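Local coordinates for protein 4-alpha-glucanotransferase (PDB 6M6T) that is an amylomaltase of the 4-alpha-glucanotransferase family, built on a TIM-barrel-type fold, and holds glycans in two pockets, at residues Lys115-Phe120 with Glu189-Phe194; Gly67-Ile72 with Gly104-Arg109. All blocks are in the same frame, centred on the assembly; numbering follows the deposited sequence.

Contact 1: Lys115-Phe120 with Glu189-Phe194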
ATOM      1  N   LYS A 115      26.487   7.779   0.446  1.00 48.83           N
ATOM      2  CA  LYS A 115      27.328   8.437   1.448  1.00 54.30           C
ATOM      3  C   LYS A 115      26.969   7.959   2.861  1.00 51.28           C
ATOM      4  O   LYS A 115      27.856   7.616   3.662  1.00 46.08           O
ATOM      5  CB  LYS A 115      27.201   9.968   1.294  1.00 47.08           C
ATOM      6  CG  LYS A 115      28.117  10.829   2.172  1.00 49.97           C
ATOM      7  CD  LYS A 115      29.561  10.989   1.648  1.00 57.03           C
ATOM      8  CE  LYS A 115      29.699  12.036   0.534  1.00 63.09           C
ATOM      9  NZ  LYS A 115      28.941  13.297   0.789  1.00 58.19           N
ATOM     10  N   ALA A 116      25.666   7.866   3.160  1.00 47.75           N
ATOM     11  CA  ALA A 116      25.242   7.421   4.488  1.00 49.35           C
ATOM     12  C   ALA A 116      25.608   5.962   4.754  1.00 51.38           C
ATOM     13  O   ALA A 116      25.985   5.608   5.876  1.00 50.63           O
ATOM     14  CB  ALA A 116      23.740   7.629   4.659  1.00 50.61           C
ATOM     15  N   VAL A 117      25.489   5.091   3.748  1.00 51.66           N
ATOM     16  CA  VAL A 117      25.821   3.680   3.947  1.00 49.44           C
ATOM     17  C   VAL A 117      27.330   3.491   4.116  1.00 49.00           C
ATOM     18  O   VAL A 117      27.783   2.696   4.959  1.00 47.15           O
ATOM     19  CB  VAL A 117      25.253   2.841   2.787  1.00 54.12           C
ATOM     20  CG1 VAL A 117      25.772   1.406   2.844  1.00 48.53           C
ATOM     21  CG2 VAL A 117      23.716   2.871   2.805  1.00 50.25           C
ATOM     22  N   LYS A 118      28.129   4.239   3.336  1.00 54.14           N
ATOM     23  CA  LYS A 118      29.587   4.255   3.491  1.00 51.34           C
ATOM     24  C   LYS A 118      29.995   4.716   4.882  1.00 54.99           C
ATOM     25  O   LYS A 118      30.918   4.149   5.481  1.00 55.66           O
ATOM     26  CB  LYS A 118      30.220   5.165   2.427  1.00 54.42           C
ATOM     27  CG  LYS A 118      31.723   5.446   2.590  1.00 56.60           C
ATOM     28  CD  LYS A 118      32.301   6.246   1.387  1.00 62.40           C
ATOM     29  CE  LYS A 118      33.168   5.378   0.435  1.00 64.72           C
ATOM     30  NZ  LYS A 118      32.390   4.466  -0.485  1.00 50.08           N
ATOM     31  N   ASN A 119      29.317   5.747   5.416  1.00 56.44           N
ATOM     32  CA  ASN A 119      29.651   6.220   6.760  1.00 56.85           C
ATOM     33  C   ASN A 119      29.131   5.286   7.841  1.00 58.25           C
ATOM     34  O   ASN A 119      29.771   5.154   8.891  1.00 63.03           O
ATOM     35  CB  ASN A 119      29.111   7.627   6.998  1.00 56.68           C
ATOM     36  CG  ASN A 119      29.841   8.672   6.185  1.00 59.84           C
ATOM     37  OD1 ASN A 119      31.077   8.684   6.129  1.00 71.24           O
ATOM     38  ND2 ASN A 119      29.082   9.554   5.534  1.00 53.37           N
ATOM     39  N   PHE A 120      27.977   4.639   7.621  1.00 58.55           N
ATOM     40  CA  PHE A 120      27.481   3.676   8.600  1.00 56.52           C
ATOM     41  C   PHE A 120      28.420   2.480   8.732  1.00 60.33           C
ATOM     42  O   PHE A 120      28.631   1.979   9.844  1.00 55.39           O
ATOM     43  CB  PHE A 120      26.079   3.187   8.244  1.00 50.38           C
ATOM     44  CG  PHE A 120      25.687   1.930   8.993  1.00 57.16           C
ATOM     45  CD1 PHE A 120      25.220   2.004  10.301  1.00 61.55           C
ATOM     46  CD2 PHE A 120      25.833   0.672   8.414  1.00 56.79           C
ATOM     47  CE1 PHE A 120      24.882   0.856  11.007  1.00 58.09           C
ATOM     48  CE2 PHE A 120      25.505  -0.472   9.119  1.00 59.78           C
ATOM     49  CZ  PHE A 120      25.024  -0.377  10.421  1.00 58.87           C
ATOM     50  N   GLU A 189      21.425  -3.963   1.612  1.00 44.34           N
ATOM     51  CA  GLU A 189      21.209  -4.439   2.977  1.00 44.84           C
ATOM     52  C   GLU A 189      21.101  -3.275   3.948  1.00 49.14           C
ATOM     53  O   GLU A 189      20.182  -3.214   4.779  1.00 51.98           O
ATOM     54  CB  GLU A 189      22.343  -5.361   3.414  1.00 44.97           C
ATOM     55  CG  GLU A 189      21.976  -6.820   3.336  1.00 57.38           C
ATOM     56  CD  GLU A 189      23.147  -7.716   2.972  1.00 63.24           C
ATOM     57  OE1 GLU A 189      24.258  -7.568   3.554  1.00 59.91           O
ATOM     58  OE2 GLU A 189      22.939  -8.555   2.069  1.00 63.27           O
ATOM     59  N   VAL A 190      22.040  -2.336   3.852  1.00 48.30           N
ATOM     60  CA  VAL A 190      22.107  -1.256   4.821  1.00 46.96           C
ATOM     61  C   VAL A 190      20.930  -0.305   4.631  1.00 45.75           C
ATOM     62  O   VAL A 190      20.348   0.188   5.607  1.00 46.76           O
ATOM     63  CB  VAL A 190      23.479  -0.551   4.723  1.00 51.11           C
ATOM     64  CG1 VAL A 190      23.494   0.750   5.511  1.00 46.46           C
ATOM     65  CG2 VAL A 190      24.603  -1.474   5.228  1.00 45.66           C
ATOM     66  N   THR A 191      20.537  -0.049   3.385  1.00 44.16           N
ATOM     67  CA  THR A 191      19.351   0.780   3.200  1.00 46.58           C
ATOM     68  C   THR A 191      18.113   0.098   3.776  1.00 43.37           C
ATOM     69  O   THR A 191      17.250   0.773   4.349  1.00 48.44           O
ATOM     70  CB  THR A 191      19.147   1.148   1.727  1.00 47.29           C
ATOM     71  OG1 THR A 191      19.116  -0.036   0.912  1.00 50.20           O
ATOM     72  CG2 THR A 191      20.262   2.071   1.261  1.00 44.90           C
ATOM     73  N   GLN A 192      18.018  -1.235   3.684  1.00 49.20           N
ATOM     74  CA  GLN A 192      16.892  -1.908   4.339  1.00 48.17           C
ATOM     75  C   GLN A 192      16.969  -1.749   5.857  1.00 49.42           C
ATOM     76  O   GLN A 192      15.935  -1.574   6.526  1.00 49.31           O
ATOM     77  CB  GLN A 192      16.834  -3.386   3.938  1.00 43.37           C
ATOM     78  CG  GLN A 192      16.240  -3.663   2.532  1.00 41.25           C
ATOM     79  CD  GLN A 192      14.924  -2.923   2.252  1.00 37.80           C
ATOM     80  OE1 GLN A 192      13.894  -3.177   2.886  1.00 38.02           O
ATOM     81  NE2 GLN A 192      14.959  -2.017   1.281  1.00 31.95           N
ATOM     82  N   TYR A 193      18.190  -1.776   6.409  1.00 47.43           N
ATOM     83  CA  TYR A 193      18.358  -1.556   7.845  1.00 47.17           C
ATOM     84  C   TYR A 193      17.878  -0.165   8.245  1.00 52.16           C
ATOM     85  O   TYR A 193      17.204   0.003   9.275  1.00 51.81           O
ATOM     86  CB  TYR A 193      19.822  -1.755   8.242  1.00 43.25           C
ATOM     87  CG  TYR A 193      20.180  -1.235   9.629  1.00 52.55           C
ATOM     88  CD1 TYR A 193      19.905  -1.986  10.772  1.00 50.73           C
ATOM     89  CD2 TYR A 193      20.808   0.004   9.796  1.00 52.54           C
ATOM     90  CE1 TYR A 193      20.235  -1.513  12.038  1.00 51.16           C
ATOM     91  CE2 TYR A 193      21.137   0.479  11.061  1.00 53.68           C
ATOM     92  CZ  TYR A 193      20.847  -0.281  12.176  1.00 54.29           C
ATOM     93  OH  TYR A 193      21.173   0.186  13.428  1.00 56.38           O
ATOM     94  N   PHE A 194      18.213   0.842   7.433  1.00 48.87           N
ATOM     95  CA  PHE A 194      17.747   2.204   7.678  1.00 47.12           C
ATOM     96  C   PHE A 194      16.234   2.266   7.689  1.00 47.84           C
ATOM     97  O   PHE A 194      15.621   2.810   8.619  1.00 44.83           O
ATOM     98  CB  PHE A 194      18.273   3.140   6.598  1.00 43.98           C
ATOM     99  CG  PHE A 194      19.706   3.442   6.724  1.00 49.02           C
ATOM    100  CD1 PHE A 194      20.297   3.513   7.977  1.00 52.64           C
ATOM    101  CD2 PHE A 194      20.468   3.675   5.601  1.00 44.17           C
ATOM    102  CE1 PHE A 194      21.627   3.797   8.106  1.00 53.47           C
ATOM    103  CE2 PHE A 194      21.792   3.953   5.722  1.00 47.37           C
ATOM    104  CZ  PHE A 194      22.381   4.018   6.977  1.00 49.63           C
TER
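Phe120 meets two aromatic rings of the other helix in two different ways, and this cluster is the distinctive feature of a nearly perpendicular helix crossing. The edge of Phe194 is directed at the Phe120 face in an offset edge-to-face pair, with the centroids 6.0 Å apart and the planes at 76°. Tyr193 meets Phe120 obliquely instead: the centroids are 5.2 Å apart and the planes are turned by 33°. Phe120 and Tyr193 both carry CG anti to the backbone N, which sends each ring toward the partner helix. Phe194 starts from a CB that does not point at the partner helix, yet its ring swings back, bringing CE2 to 3.7 Å from CG2 of Val117. The oxygen of Ala116 lies at the edge of that ring, near its plane, while Val190 O from its own helix sits over one face, displaced toward the rim.

Beside the rings, Val117 and Val190 reach toward each other tip to tip, with both methyl groups of Val117 against CG1 of Val190. Val190 CG1 also comes within 3.7 Å of Phe120 CD2, so one methyl bridges the aliphatic and aromatic halves of the interface. The segment axes approach to 10.0 Å, and the packing across them is apolar. Around it, helix 126-134 adds Met129 and Leu130, and helix 74-78 presents Leu77. Helices 105-122 and 182-208 both belong to the largely helical insertion between barrel strands 43-45 and 212-217.

Contact 2: Gly67-Ile72 with Gly104-Arg109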
ATOM      1  N   GLY A  67      11.533  -2.533   2.110  1.00 38.76           N
ATOM      2  CA  GLY A  67      11.080  -1.167   2.307  1.00 38.98           C
ATOM      3  C   GLY A  67      11.369  -0.294   1.104  1.00 36.72           C
ATOM      4  O   GLY A  67      12.479  -0.306   0.566  1.00 41.66           O
ATOM      5  N   ASN A  68      10.367   0.468   0.675  1.00 40.72           N
ATOM      6  CA  ASN A  68      10.596   1.474  -0.358  1.00 46.56           C
ATOM      7  C   ASN A  68      11.625   2.481   0.127  1.00 46.94           C
ATOM      8  O   ASN A  68      11.371   3.248   1.061  1.00 53.47           O
ATOM      9  CB  ASN A  68       9.302   2.198  -0.732  1.00 49.30           C
ATOM     10  CG  ASN A  68       9.546   3.449  -1.558  1.00 45.79           C
ATOM     11  OD1 ASN A  68      10.558   3.571  -2.247  1.00 48.49           O
ATOM     12  ND2 ASN A  68       8.612   4.387  -1.490  1.00 49.70           N
ATOM     13  N   THR A  69      12.783   2.514  -0.515  1.00 49.01           N
ATOM     14  CA  THR A  69      13.848   3.328   0.045  1.00 49.13           C
ATOM     15  C   THR A  69      13.613   4.821  -0.120  1.00 49.38           C
ATOM     16  O   THR A  69      14.299   5.607   0.540  1.00 58.04           O
ATOM     17  CB  THR A  69      15.168   2.952  -0.593  1.00 43.55           C
ATOM     18  OG1 THR A  69      16.206   3.279   0.319  1.00 46.81           O
ATOM     19  CG2 THR A  69      15.362   3.721  -1.918  1.00 53.02           C
ATOM     20  N   HIS A  70      12.668   5.235  -0.965  1.00 45.71           N
ATOM     21  CA  HIS A  70      12.409   6.661  -1.122  1.00 51.37           C
ATOM     22  C   HIS A  70      11.909   7.303   0.164  1.00 49.03           C
ATOM     23  O   HIS A  70      11.977   8.525   0.305  1.00 46.10           O
ATOM     24  CB  HIS A  70      11.393   6.893  -2.238  1.00 50.67           C
ATOM     25  CG  HIS A  70      11.918   6.571  -3.599  1.00 51.70           C
ATOM     26  ND1 HIS A  70      11.141   6.654  -4.734  1.00 55.89           N
ATOM     27  CD2 HIS A  70      13.148   6.175  -4.007  1.00 58.11           C
ATOM     28  CE1 HIS A  70      11.869   6.317  -5.785  1.00 66.42           C
ATOM     29  NE2 HIS A  70      13.089   6.018  -5.371  1.00 66.39           N
ATOM     30  N   LEU A  71      11.408   6.514   1.100  1.00 53.14           N
ATOM     31  CA  LEU A  71      10.800   7.051   2.301  1.00 45.97           C
ATOM     32  C   LEU A  71      11.803   7.247   3.424  1.00 48.11           C
ATOM     33  O   LEU A  71      11.422   7.759   4.482  1.00 56.76           O
ATOM     34  CB  LEU A  71       9.656   6.141   2.771  1.00 41.28           C
ATOM     35  CG  LEU A  71       8.637   5.779   1.697  1.00 40.93           C
ATOM     36  CD1 LEU A  71       7.390   5.157   2.310  1.00 39.26           C
ATOM     37  CD2 LEU A  71       8.286   7.007   0.891  1.00 46.65           C
ATOM     38  N   ILE A  72      13.066   6.871   3.226  1.00 50.94           N
ATOM     39  CA  ILE A  72      14.085   7.132   4.238  1.00 55.50           C
ATOM     40  C   ILE A  72      14.319   8.636   4.361  1.00 57.43           C
ATOM     41  O   ILE A  72      14.349   9.372   3.358  1.00 54.53           O
ATOM     42  CB  ILE A  72      15.378   6.376   3.903  1.00 52.58           C
ATOM     43  CG1 ILE A  72      15.300   4.976   4.508  1.00 46.52           C
ATOM     44  CG2 ILE A  72      16.602   7.118   4.420  1.00 43.96           C
ATOM     45  CD1 ILE A  72      16.447   4.117   4.124  1.00 45.77           C
ATOM     46  N   GLY A 104      13.503  10.389 -11.875  1.00 67.92           N
ATOM     47  CA  GLY A 104      14.718  11.030 -11.428  1.00 70.05           C
ATOM     48  C   GLY A 104      14.807  11.341  -9.949  1.00 65.61           C
ATOM     49  O   GLY A 104      15.765  11.997  -9.532  1.00 74.70           O
ATOM     50  N   LEU A 105      13.856  10.906  -9.130  1.00 61.77           N
ATOM     51  CA  LEU A 105      14.067  11.048  -7.692  1.00 64.76           C
ATOM     52  C   LEU A 105      14.912   9.897  -7.147  1.00 66.79           C
ATOM     53  O   LEU A 105      15.715  10.083  -6.218  1.00 65.17           O
ATOM     54  CB  LEU A 105      12.726  11.132  -6.973  1.00 59.92           C
ATOM     55  CG  LEU A 105      12.859  11.126  -5.461  1.00 64.77           C
ATOM     56  CD1 LEU A 105      11.954  12.175  -4.877  1.00 69.96           C
ATOM     57  CD2 LEU A 105      12.499   9.757  -4.928  1.00 65.76           C
ATOM     58  N   PHE A 106      14.730   8.699  -7.713  1.00 70.73           N
ATOM     59  CA  PHE A 106      15.680   7.617  -7.476  1.00 70.03           C
ATOM     60  C   PHE A 106      17.062   8.018  -7.959  1.00 67.71           C
ATOM     61  O   PHE A 106      18.074   7.653  -7.350  1.00 66.22           O
ATOM     62  CB  PHE A 106      15.218   6.328  -8.172  1.00 69.26           C
ATOM     63  CG  PHE A 106      15.947   5.091  -7.702  1.00 76.05           C
ATOM     64  CD1 PHE A 106      17.200   4.761  -8.226  1.00 73.12           C
ATOM     65  CD2 PHE A 106      15.395   4.271  -6.715  1.00 74.96           C
ATOM     66  CE1 PHE A 106      17.884   3.640  -7.784  1.00 68.98           C
ATOM     67  CE2 PHE A 106      16.074   3.143  -6.267  1.00 72.31           C
ATOM     68  CZ  PHE A 106      17.320   2.828  -6.807  1.00 75.05           C
ATOM     69  N   GLU A 107      17.115   8.758  -9.069  1.00 68.65           N
ATOM     70  CA  GLU A 107      18.360   9.369  -9.515  1.00 68.79           C
ATOM     71  C   GLU A 107      19.001  10.188  -8.396  1.00 69.31           C
ATOM     72  O   GLU A 107      20.163   9.966  -8.032  1.00 70.47           O
ATOM     73  CB  GLU A 107      18.087  10.231 -10.756  1.00 67.81           C
ATOM     74  CG  GLU A 107      19.225  11.182 -11.171  1.00 78.90           C
ATOM     75  CD  GLU A 107      18.735  12.467 -11.864  1.00 85.23           C
ATOM     76  OE1 GLU A 107      18.793  13.562 -11.237  1.00 81.15           O
ATOM     77  OE2 GLU A 107      18.293  12.378 -13.040  1.00 77.38           O
ATOM     78  N   LYS A 108      18.241  11.114  -7.802  1.00 60.96           N
ATOM     79  CA  LYS A 108      18.850  12.118  -6.941  1.00 62.38           C
ATOM     80  C   LYS A 108      19.113  11.636  -5.519  1.00 58.87           C
ATOM     81  O   LYS A 108      19.949  12.232  -4.830  1.00 60.53           O
ATOM     82  CB  LYS A 108      17.983  13.377  -6.904  1.00 65.68           C
ATOM     83  CG  LYS A 108      17.950  14.130  -8.230  1.00 69.58           C
ATOM     84  CD  LYS A 108      17.821  15.639  -8.033  1.00 68.90           C
ATOM     85  CE  LYS A 108      17.773  16.355  -9.379  1.00 66.55           C
ATOM     86  NZ  LYS A 108      16.821  15.687 -10.312  1.00 65.52           N
ATOM     87  N   ARG A 109      18.437  10.592  -5.046  1.00 60.32           N
ATOM     88  CA  ARG A 109      18.709  10.172  -3.675  1.00 54.54           C
ATOM     89  C   ARG A 109      19.986   9.361  -3.553  1.00 50.81           C
ATOM     90  O   ARG A 109      20.491   9.197  -2.436  1.00 52.67           O
ATOM     91  CB  ARG A 109      17.551   9.346  -3.119  1.00 56.74           C
ATOM     92  CG  ARG A 109      16.218  10.045  -3.156  1.00 58.29           C
ATOM     93  CD  ARG A 109      15.123   9.122  -2.657  1.00 58.42           C
ATOM     94  NE  ARG A 109      15.259   8.792  -1.237  1.00 54.01           N
ATOM     95  CZ  ARG A 109      14.906   9.604  -0.244  1.00 49.66           C
ATOM     96  NH1 ARG A 109      14.408  10.805  -0.512  1.00 52.20           N
ATOM     97  NH2 ARG A 109      15.057   9.219   1.015  1.00 48.84           N
TER
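His70 and Phe106 mark the closest backbone approach, with CA atoms 7.2 Å apart, where the loop between TIM-barrel strand 43-45 and helix 74-78 makes a short 3-10 turn (69-71) and meets the first turn of helix 105-122. An Asx turn leads into the 3-10 segment: Asn68 OD1 accepts from His70 N at 3.0 Å and 160°, although the donor stands well above the carbonyl plane. On the other side Gly104 is the N-cap residue, at backbone angles where a CB would be jammed against the preceding carbonyl oxygen.

The His70 ring is the centre of the packing. Leu105 CD2 sits over one face, 3.4 Å from the ring centroid, in a CH-pi contact, whereas Phe106 lies at the edge of the imidazole and the two rings meet rim to rim. The methyl of Thr69 adds a looser contact on the Phe106 ring. Arg109 approaches from the next turn and bends at chi3 (66°), which folds its guanidinium over the loop backbone. Its NH2 points to the oxygen of Ile72, probably as a hydrogen bond, though the modelled geometry is doubtful. The oxygen of His70, by contrast, lies 3.1 Å above the guanidinium plane, over its centre, and is not hydrogen-bonded to it.

How the contacts relate
Helix 105-122 links the two contacts: its first turn takes part in contact 2 and its later turns in contact 1, with the centres 13 Å apart. Segments 67-72 and 189-194 also touch directly. Gln192 OE1 lies 2.6 Å from Gly67 N, a probable hydrogen bond, and Ile72 CD1 packs on Phe194 and Thr191, so the loop is flanked by both helices. Contact 2 is nearer the middle of the chain, about 16 Å from its centre to that of the chain, against about 24 Å for contact 1. None of the four segments supplies a glycan-pocket residue, but Ser57, Tyr59 and Gln60 of one pocket lie shortly before 67-72 in sequence.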